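Long-range contacts in lipoteichoic acid primase (Listeria monocytogenes, PDB 4UOP), which carries an extracellular catalytic domain of the sulfatase family, which holds a magnesium ion at the loop end of the central sheet of an alpha/beta fold: residues V63-S67 against T108-E112; F68-T73 against D313-P318; F100-S104 against G283-I287. One frame throughout, in Å; residues are numbered along the deposited sequence.

Contacts 1 and 3 build the magnesium site from two halves, with centres about 7 Å apart: V63-S67 and T108-E112 supply Glu66 and Thr108, while G283-I287 supplies Asp284 and His285. The halves also meet directly, where Ser67 N probably donates to Asp284 OD1 at 2.7 Å. Contact 2 lies further from the chain centre (about 11 Å, against 6 and 7 Å), its centre about 13 Å from that of contact 1 and about 9 Å from that of contact 3. Its first segment follows Ser67 directly. Gln69 OE1, 2.8 Å from Ile287 N, ties it to the metal loop and Tyr315 O, 3.1 Å from Gln101 N, to F100-S104, both probably by hydrogen bonds.

Contact 1 (V63-S67 against T108-E112); sequences VQLES and TADAE. With MG (magnesium ion), chain J.
Glu66 and Thr108 meet through the magnesium ion. Both carboxylate oxygens of Glu66 grip the metal, OE1 at 2.4 Å and OE2 at 2.2 Å, while Thr108 OG1 approaches from the helix side and binds magnesium at 2.1 Å. Glu66 leaves the backbone with CG opposite its N, then bends at chi2 (59°), which swings the carboxylate off the end of strand 59-65 and presents both oxygens to the ion. The Glu66 and Thr108 side chains stand at about a right angle; OE1 and OG1 come near each other as fellow ligands, without a hydrogen bond. Ser67 OG donates to the anti lone pair of Glu66 OE2 at 2.7 Å, which probably helps fix the carboxylate's rotation. Gln64 reaches across toward the helix, with CG anti to the backbone N (chi1 -178°) and the chain extended beyond it. Its NE2 lies 3.5 Å from Thr108 CG2, and its OE1 rests against Ala111 CB at 3.7 Å and beside Glu112 CG. These are packing contacts: Gln64 OE1 has its hydrogen bond with Tyr282 OH, and the Glu112 carboxylate, turned 80° from the Gln64 amide, is taken by Arg163 and by the hydroxyls of Tyr167 and Tyr116. Asp284 and His285 complete the protein ligands, and water 1 lies 2.2 Å from magnesium. Strand and helix thus touch through the shared metal and the packed amide of Gln64. Coordination to one ion joins the strand end to the first turn of the helix, and the ion probably also offsets the negative charge of Glu66 and Asp284.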
loop_
_atom_site.group_PDB
_atom_site.type_symbol
_atom_site.label_atom_id
_atom_site.label_comp_id
_atom_site.label_asym_id
_atom_site.label_seq_id
_atom_site.Cartn_x
_atom_site.Cartn_y
_atom_site.Cartn_z
ATOM N N VAL B 63 7.908 10.959 -22.627
ATOM C CA VAL B 63 8.440 11.654 -21.460
ATOM C C VAL B 63 7.398 11.630 -20.337
ATOM O O VAL B 63 6.277 12.095 -20.510
ATOM C CB VAL B 63 8.838 13.105 -21.745
ATOM C CG1 VAL B 63 9.494 13.707 -20.515
ATOM C CG2 VAL B 63 9.763 13.198 -22.946
ATOM N N GLN B 64 7.797 11.054 -19.211
ATOM C CA GLN B 64 6.992 10.967 -18.008
ATOM C C GLN B 64 7.428 12.100 -17.086
ATOM O O GLN B 64 8.564 12.101 -16.612
ATOM C CB GLN B 64 7.203 9.634 -17.319
ATOM C CG GLN B 64 6.339 9.462 -16.083
ATOM C CD GLN B 64 6.437 8.094 -15.451
ATOM O OE1 GLN B 64 5.938 7.087 -15.994
ATOM N NE2 GLN B 64 7.052 8.041 -14.283
ATOM N N LEU B 65 6.524 13.038 -16.863
ATOM C CA LEU B 65 6.813 14.280 -16.134
ATOM C C LEU B 65 6.408 14.162 -14.666
ATOM O O LEU B 65 5.223 14.055 -14.333
ATOM C CB LEU B 65 6.073 15.431 -16.803
ATOM C CG LEU B 65 6.462 15.670 -18.260
ATOM C CD1 LEU B 65 5.384 16.495 -18.943
ATOM C CD2 LEU B 65 7.814 16.358 -18.362
ATOM N N GLU B 66 7.408 14.198 -13.787
ATOM C CA GLU B 66 7.205 13.974 -12.368
ATOM C C GLU B 66 6.234 14.977 -11.727
ATOM O O GLU B 66 6.455 16.199 -11.785
ATOM C CB GLU B 66 8.562 14.037 -11.648
ATOM C CG GLU B 66 8.451 13.880 -10.140
ATOM C CD GLU B 66 7.803 12.569 -9.741
ATOM O OE1 GLU B 66 8.387 11.503 -10.030
ATOM O OE2 GLU B 66 6.722 12.593 -9.116
ATOM N N SER B 67 5.163 14.457 -11.126
ATOM C CA SER B 67 4.243 15.240 -10.287
ATOM C C SER B 67 3.471 16.370 -10.996
ATOM O O SER B 67 2.888 17.224 -10.324
ATOM C CB SER B 67 4.990 15.793 -9.050
ATOM O OG SER B 67 5.344 14.730 -8.173
ATOM N N THR B 108 5.475 6.669 -8.761
ATOM C CA THR B 108 6.257 6.816 -9.979
ATOM C C THR B 108 6.462 5.466 -10.701
ATOM O O THR B 108 6.256 5.369 -11.902
ATOM C CB THR B 108 7.631 7.452 -9.715
ATOM O OG1 THR B 108 7.472 8.652 -8.948
ATOM C CG2 THR B 108 8.317 7.782 -11.036
ATOM N N ALA B 109 6.857 4.446 -9.940
ATOM C CA ALA B 109 7.070 3.117 -10.485
ATOM C C ALA B 109 5.776 2.473 -10.971
ATOM O O ALA B 109 5.793 1.728 -11.954
ATOM C CB ALA B 109 7.772 2.227 -9.476
ATOM N N ASP B 110 4.670 2.723 -10.274
ATOM C CA ASP B 110 3.367 2.238 -10.708
ATOM C C ASP B 110 2.930 2.889 -12.026
ATOM O O ASP B 110 2.280 2.245 -12.847
ATOM C CB ASP B 110 2.300 2.457 -9.632
ATOM C CG ASP B 110 2.500 1.566 -8.415
ATOM O OD1 ASP B 110 3.222 0.546 -8.512
ATOM O OD2 ASP B 110 1.908 1.872 -7.367
ATOM N N ALA B 111 3.307 4.148 -12.233
ATOM C CA ALA B 111 3.044 4.801 -13.502
ATOM C C ALA B 111 3.790 4.096 -14.621
ATOM O O ALA B 111 3.209 3.763 -15.655
ATOM C CB ALA B 111 3.424 6.266 -13.434
ATOM N N GLU B 112 5.088 3.859 -14.415
ATOM C CA GLU B 112 5.893 3.152 -15.386
ATOM C C GLU B 112 5.310 1.768 -15.645
ATOM O O GLU B 112 5.207 1.353 -16.800
ATOM C CB GLU B 112 7.325 3.020 -14.893
ATOM C CG GLU B 112 8.101 4.338 -14.846
ATOM C CD GLU B 112 9.573 4.097 -14.564
ATOM O OE1 GLU B 112 10.276 3.639 -15.480
ATOM O OE2 GLU B 112 10.007 4.346 -13.413
HETATM MG MG MG J . 6.436 10.459 -9.206
HETATM O O HOH W 1 6.922 10.394 -7.045
#

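Contact 2 (F68-T73 against D313-P318); sequences FQRNLT and DDYRIP
Gln69 and Ile317 bring the two backbones within 4.3 Å, CA to CA, and beside them Arg70 N donates to Arg316 O at 2.9 Å. The polar centre is Asn71. Its ND2 is shared between two carboxylates, bonding Asp314 OD1 at 2.9 Å on the anti lone pair and Asp313 OD2 at 3.0 Å from above the carboxylate plane; both acceptors lie in the amide plane. Asp314 OD1 also hydrogen-bonds Thr290 OG1. Asn71 OD1 accepts a hydrogen bond from Gln69 NE2 on a lone pair, at 2.9 Å, which fixes the amide's flip; Gln69 OE1 accepts from Ile287 N. Water 2 accepts from Asn71 N and sits close to the carbonyl oxygens of Asp313 and Arg316. Arg70, bent at chi2 (51°), lays CG over one face of the Arg316 guanidinium, 3.5 Å from NH2, while Arg316 NH1 makes a salt bridge to Asp313 OD1. Arg70's own NH2 goes to Asn97 and Gln90. Pro318 CG meets Phe68 CB at 3.8 Å. The loop leaving strand 59-65 and the end of helix 312-315 with the link into strand 319-322 clasp here over the end of strand 277-283, which lies between those strands in the central sheet typical of the sulfatase and alkaline phosphatase fold.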
loop_
_atom_site.group_PDB
_atom_site.type_symbol
_atom_site.label_atom_id
_atom_site.label_comp_id
_atom_site.label_asym_id
_atom_site.label_seq_id
_atom_site.Cartn_x
_atom_site.Cartn_y
_atom_site.Cartn_z
ATOM N N PHE B 68 3.411 16.339 -12.332
ATOM C CA PHE B 68 2.536 17.237 -13.098
ATOM C C PHE B 68 1.068 16.769 -12.971
ATOM O O PHE B 68 0.778 15.584 -13.177
ATOM C CB PHE B 68 2.914 17.251 -14.582
ATOM C CG PHE B 68 4.058 18.175 -14.952
ATOM C CD1 PHE B 68 5.286 18.087 -14.321
ATOM C CD2 PHE B 68 3.920 19.087 -15.996
ATOM C CE1 PHE B 68 6.340 18.915 -14.695
ATOM C CE2 PHE B 68 4.970 19.915 -16.377
ATOM C CZ PHE B 68 6.189 19.810 -15.739
ATOM N N GLN B 69 0.157 17.691 -12.654
ATOM C CA GLN B 69 -1.280 17.390 -12.611
ATOM C C GLN B 69 -2.036 18.440 -13.402
ATOM O O GLN B 69 -1.694 19.625 -13.383
ATOM C CB GLN B 69 -1.808 17.292 -11.176
ATOM C CG GLN B 69 -1.618 18.542 -10.328
ATOM C CD GLN B 69 -1.802 18.240 -8.857
ATOM O OE1 GLN B 69 -0.914 17.673 -8.229
ATOM N NE2 GLN B 69 -2.966 18.603 -8.302
ATOM N N ARG B 70 -3.082 18.002 -14.086
ATOM C CA ARG B 70 -3.769 18.855 -15.045
ATOM C C ARG B 70 -4.334 20.134 -14.443
ATOM O O ARG B 70 -4.301 21.175 -15.104
ATOM C CB ARG B 70 -4.871 18.086 -15.781
ATOM C CG ARG B 70 -5.450 18.827 -16.978
ATOM C CD ARG B 70 -4.365 19.313 -17.916
ATOM N NE ARG B 70 -4.856 19.778 -19.211
ATOM C CZ ARG B 70 -4.187 20.595 -20.032
ATOM N NH1 ARG B 70 -3.004 21.114 -19.675
ATOM N NH2 ARG B 70 -4.710 20.917 -21.213
ATOM N N ASN B 71 -4.850 20.076 -13.215
ATOM C CA ASN B 71 -5.437 21.279 -12.595
ATOM C C ASN B 71 -4.398 22.281 -12.078
ATOM O O ASN B 71 -4.751 23.365 -11.582
ATOM C CB ASN B 71 -6.486 20.928 -11.534
ATOM C CG ASN B 71 -5.929 20.208 -10.324
ATOM O OD1 ASN B 71 -4.727 20.166 -10.075
ATOM N ND2 ASN B 71 -6.829 19.649 -9.536
ATOM N N LEU B 72 -3.121 21.942 -12.212
ATOM C CA LEU B 72 -2.044 22.918 -11.984
ATOM C C LEU B 72 -1.144 23.065 -13.210
ATOM O O LEU B 72 0.063 23.213 -13.093
ATOM C CB LEU B 72 -1.241 22.524 -10.742
ATOM C CG LEU B 72 -2.042 22.503 -9.434
ATOM C CD1 LEU B 72 -1.211 21.907 -8.313
ATOM C CD2 LEU B 72 -2.513 23.901 -9.044
ATOM N N THR B 73 -1.734 22.972 -14.390
ATOM C CA THR B 73 -1.070 23.315 -15.625
ATOM C C THR B 73 -1.913 24.368 -16.311
ATOM O O THR B 73 -3.073 24.572 -15.951
ATOM C CB THR B 73 -0.893 22.112 -16.566
ATOM O OG1 THR B 73 -2.179 21.641 -16.978
ATOM C CG2 THR B 73 -0.112 20.996 -15.887
ATOM N N ASP B 313 -10.807 15.186 -9.712
ATOM C CA ASP B 313 -10.185 16.377 -10.268
ATOM C C ASP B 313 -8.666 16.325 -10.157
ATOM O O ASP B 313 -7.992 16.615 -11.128
ATOM C CB ASP B 313 -10.665 17.670 -9.635
ATOM C CG ASP B 313 -10.320 18.876 -10.491
ATOM O OD1 ASP B 313 -10.573 18.841 -11.723
ATOM O OD2 ASP B 313 -9.772 19.862 -9.950
ATOM N N ASP B 314 -8.146 15.969 -8.978
ATOM C CA ASP B 314 -6.695 15.897 -8.753
ATOM C C ASP B 314 -6.017 14.760 -9.486
ATOM O O ASP B 314 -4.861 14.870 -9.863
ATOM C CB ASP B 314 -6.376 15.744 -7.258
ATOM C CG ASP B 314 -6.550 17.043 -6.478
ATOM O OD1 ASP B 314 -6.579 18.136 -7.072
ATOM O OD2 ASP B 314 -6.611 16.952 -5.248
ATOM N N TYR B 315 -6.746 13.678 -9.736
ATOM C CA TYR B 315 -6.148 12.532 -10.400
ATOM C C TYR B 315 -5.916 12.755 -11.895
ATOM O O TYR B 315 -5.305 11.932 -12.555
ATOM C CB TYR B 315 -7.004 11.284 -10.163
ATOM C CG TYR B 315 -6.770 10.611 -8.829
ATOM C CD1 TYR B 315 -6.395 11.338 -7.710
ATOM C CD2 TYR B 315 -6.967 9.249 -8.675
ATOM C CE1 TYR B 315 -6.205 10.730 -6.478
ATOM C CE2 TYR B 315 -6.793 8.631 -7.445
ATOM C CZ TYR B 315 -6.414 9.381 -6.349
ATOM O OH TYR B 315 -6.236 8.805 -5.111
ATOM N N ARG B 316 -6.397 13.874 -12.435
ATOM C CA ARG B 316 -6.098 14.199 -13.809
ATOM C C ARG B 316 -4.634 14.594 -13.965
ATOM O O ARG B 316 -4.123 15.445 -13.216
ATOM C CB ARG B 316 -6.997 15.325 -14.332
ATOM C CG ARG B 316 -8.504 15.117 -14.148
ATOM C CD ARG B 316 -9.242 16.440 -13.941
ATOM N NE ARG B 316 -9.092 17.245 -15.082
ATOM C CZ ARG B 316 -9.024 18.571 -15.122
ATOM N NH1 ARG B 316 -9.121 19.364 -14.056
ATOM N NH2 ARG B 316 -8.885 19.093 -16.302
ATOM N N ILE B 317 -3.997 14.017 -14.970
ATOM C CA ILE B 317 -2.609 14.276 -15.306
ATOM C C ILE B 317 -2.589 14.799 -16.730
ATOM O O ILE B 317 -3.429 14.400 -17.555
ATOM C CB ILE B 317 -1.713 13.011 -15.178
ATOM C CG1 ILE B 317 -2.405 11.792 -15.798
ATOM C CG2 ILE B 317 -1.432 12.738 -13.713
ATOM C CD1 ILE B 317 -1.546 10.561 -15.980
ATOM N N PRO B 318 -1.633 15.680 -17.056
ATOM C CA PRO B 318 -1.598 16.093 -18.456
ATOM C C PRO B 318 -1.232 14.934 -19.388
ATOM O O PRO B 318 -0.526 14.002 -18.978
ATOM C CB PRO B 318 -0.533 17.181 -18.478
ATOM C CG PRO B 318 0.357 16.854 -17.305
ATOM C CD PRO B 318 -0.554 16.300 -16.264
HETATM O O HOH W 2 -5.425 17.637 -11.878
#

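Contact 3 (F100-S104 against G283-I287); sequences FQTVS and GDHHI. With MG (magnesium ion), chain J.
Gln101 and His286 meet in an unusual double grip: one amide oxygen, Gln101 OE1, accepts from both the backbone N and the ring ND1 of the same histidine, each at 2.8 Å. The segments are loops that follow strands 94-100 and 277-283 of the alpha/beta sulfatase fold, and the second is the metal-binding loop. His286 N comes nearly along the C=O axis with a straight bond (174°). ND1 arrives from a different direction, tilted from the carbonyl plane, but with the oxygen at the ring edge, in the imidazole plane. The Gln101 chain makes this possible by turning once, its CG set between N and carbonyl carbon (chi1 61°), and then running out extended. The same OE1 lies 3.4 Å from His285 CB; its two bonds to His286 hold the loop next to the ligand His285. Val103 packs beside the loop, CG1 4.0 Å from Asp284 O and CG2 near His285 CB. On the far side of the loop Asp284 OD2 binds magnesium at 2.1 Å and His285 NE2 at 2.2 Å. Asp284 OD1, which accepts from Ser67 N, also lies over one face of the His285 ring. Gln101 thus probably serves as a second-shell residue, steadying the backbone just after the two ligands without touching the ion. Asp244 of the second subunit packs against His285. The imidazole that reaches the metal is aligned from its other nitrogen: His285 ND1 donates to His286 O at 2.9 Å, with the carbonyl oxygen exactly in the ring plane.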
loop_
_atom_site.group_PDB
_atom_site.type_symbol
_atom_site.label_atom_id
_atom_site.label_comp_id
_atom_site.label_asym_id
_atom_site.label_seq_id
_atom_site.Cartn_x
_atom_site.Cartn_y
_atom_site.Cartn_z
ATOM N N PHE B 100 -6.213 10.143 -16.650
ATOM C CA PHE B 100 -6.049 9.853 -15.225
ATOM C C PHE B 100 -4.854 8.987 -14.874
ATOM O O PHE B 100 -4.467 8.104 -15.630
ATOM C CB PHE B 100 -7.294 9.163 -14.687
ATOM C CG PHE B 100 -8.533 9.981 -14.803
ATOM C CD1 PHE B 100 -8.835 10.945 -13.844
ATOM C CD2 PHE B 100 -9.404 9.813 -15.879
ATOM C CE1 PHE B 100 -9.999 11.689 -13.939
ATOM C CE2 PHE B 100 -10.563 10.564 -15.973
ATOM C CZ PHE B 100 -10.855 11.504 -15.013
ATOM N N GLN B 101 -4.255 9.277 -13.721
ATOM C CA GLN B 101 -3.235 8.418 -13.148
ATOM C C GLN B 101 -3.846 7.060 -12.779
ATOM O O GLN B 101 -5.002 6.990 -12.385
ATOM C CB GLN B 101 -2.651 9.061 -11.878
ATOM C CG GLN B 101 -3.651 9.302 -10.766
ATOM C CD GLN B 101 -3.021 9.859 -9.501
ATOM O OE1 GLN B 101 -2.503 10.968 -9.500
ATOM N NE2 GLN B 101 -3.078 9.096 -8.416
ATOM N N THR B 102 -3.061 6.003 -12.919
ATOM C CA THR B 102 -3.439 4.680 -12.472
ATOM C C THR B 102 -2.261 4.128 -11.677
ATOM O O THR B 102 -1.438 3.373 -12.212
ATOM C CB THR B 102 -3.798 3.737 -13.652
ATOM O OG1 THR B 102 -2.710 3.624 -14.582
ATOM C CG2 THR B 102 -5.026 4.244 -14.383
ATOM N N VAL B 103 -2.165 4.547 -10.421
ATOM C CA VAL B 103 -1.025 4.194 -9.583
ATOM C C VAL B 103 -1.502 3.626 -8.267
ATOM O O VAL B 103 -2.688 3.673 -7.962
ATOM C CB VAL B 103 -0.062 5.389 -9.355
ATOM C CG1 VAL B 103 0.474 5.910 -10.678
ATOM C CG2 VAL B 103 -0.721 6.514 -8.585
ATOM N N SER B 104 -0.570 3.093 -7.489
ATOM C CA SER B 104 -0.886 2.438 -6.237
ATOM C C SER B 104 0.151 2.824 -5.164
ATOM O O SER B 104 0.338 4.010 -4.903
ATOM C CB SER B 104 -0.908 0.926 -6.500
ATOM O OG SER B 104 -1.255 0.254 -5.334
ATOM N N GLY B 283 1.974 13.353 -17.186
ATOM C CA GLY B 283 2.408 13.448 -15.781
ATOM C C GLY B 283 2.278 12.086 -15.134
ATOM O O GLY B 283 1.331 11.362 -15.438
ATOM N N ASP B 284 3.205 11.706 -14.249
ATOM C CA ASP B 284 3.082 10.392 -13.617
ATOM C C ASP B 284 1.891 10.272 -12.671
ATOM O O ASP B 284 1.188 9.269 -12.695
ATOM C CB ASP B 284 4.386 9.871 -12.988
ATOM C CG ASP B 284 4.946 10.752 -11.889
ATOM O OD1 ASP B 284 4.500 11.907 -11.710
ATOM O OD2 ASP B 284 5.859 10.237 -11.184
ATOM N N HIS B 285 1.665 11.307 -11.867
ATOM C CA HIS B 285 0.586 11.332 -10.892
ATOM C C HIS B 285 0.568 12.707 -10.253
ATOM O O HIS B 285 1.537 13.478 -10.387
ATOM C CB HIS B 285 0.836 10.277 -9.816
ATOM C CG HIS B 285 2.187 10.389 -9.198
ATOM N ND1 HIS B 285 2.484 11.339 -8.246
ATOM C CD2 HIS B 285 3.342 9.732 -9.445
ATOM C CE1 HIS B 285 3.754 11.245 -7.912
ATOM N NE2 HIS B 285 4.301 10.285 -8.634
ATOM N N HIS B 286 -0.538 13.002 -9.571
ATOM C CA HIS B 286 -0.689 14.271 -8.888
ATOM C C HIS B 286 0.134 14.258 -7.622
ATOM O O HIS B 286 0.540 13.205 -7.134
ATOM C CB HIS B 286 -2.144 14.546 -8.557
ATOM C CG HIS B 286 -2.604 13.908 -7.292
ATOM N ND1 HIS B 286 -2.801 12.550 -7.172
ATOM C CD2 HIS B 286 -2.902 14.440 -6.083
ATOM C CE1 HIS B 286 -3.209 12.273 -5.948
ATOM N NE2 HIS B 286 -3.272 13.404 -5.264
ATOM N N ILE B 287 0.389 15.447 -7.104
ATOM C CA ILE B 287 1.092 15.555 -5.843
ATOM C C ILE B 287 0.429 16.542 -4.873
ATOM O O ILE B 287 0.605 16.413 -3.667
ATOM C CB ILE B 287 2.591 15.895 -6.077
ATOM C CG1 ILE B 287 3.433 15.595 -4.833
ATOM C CG2 ILE B 287 2.765 17.337 -6.521
ATOM C CD1 ILE B 287 3.291 14.178 -4.312
HETATM MG MG MG J . 6.436 10.459 -9.206
HETATM O O HOH W 1 6.922 10.394 -7.045
#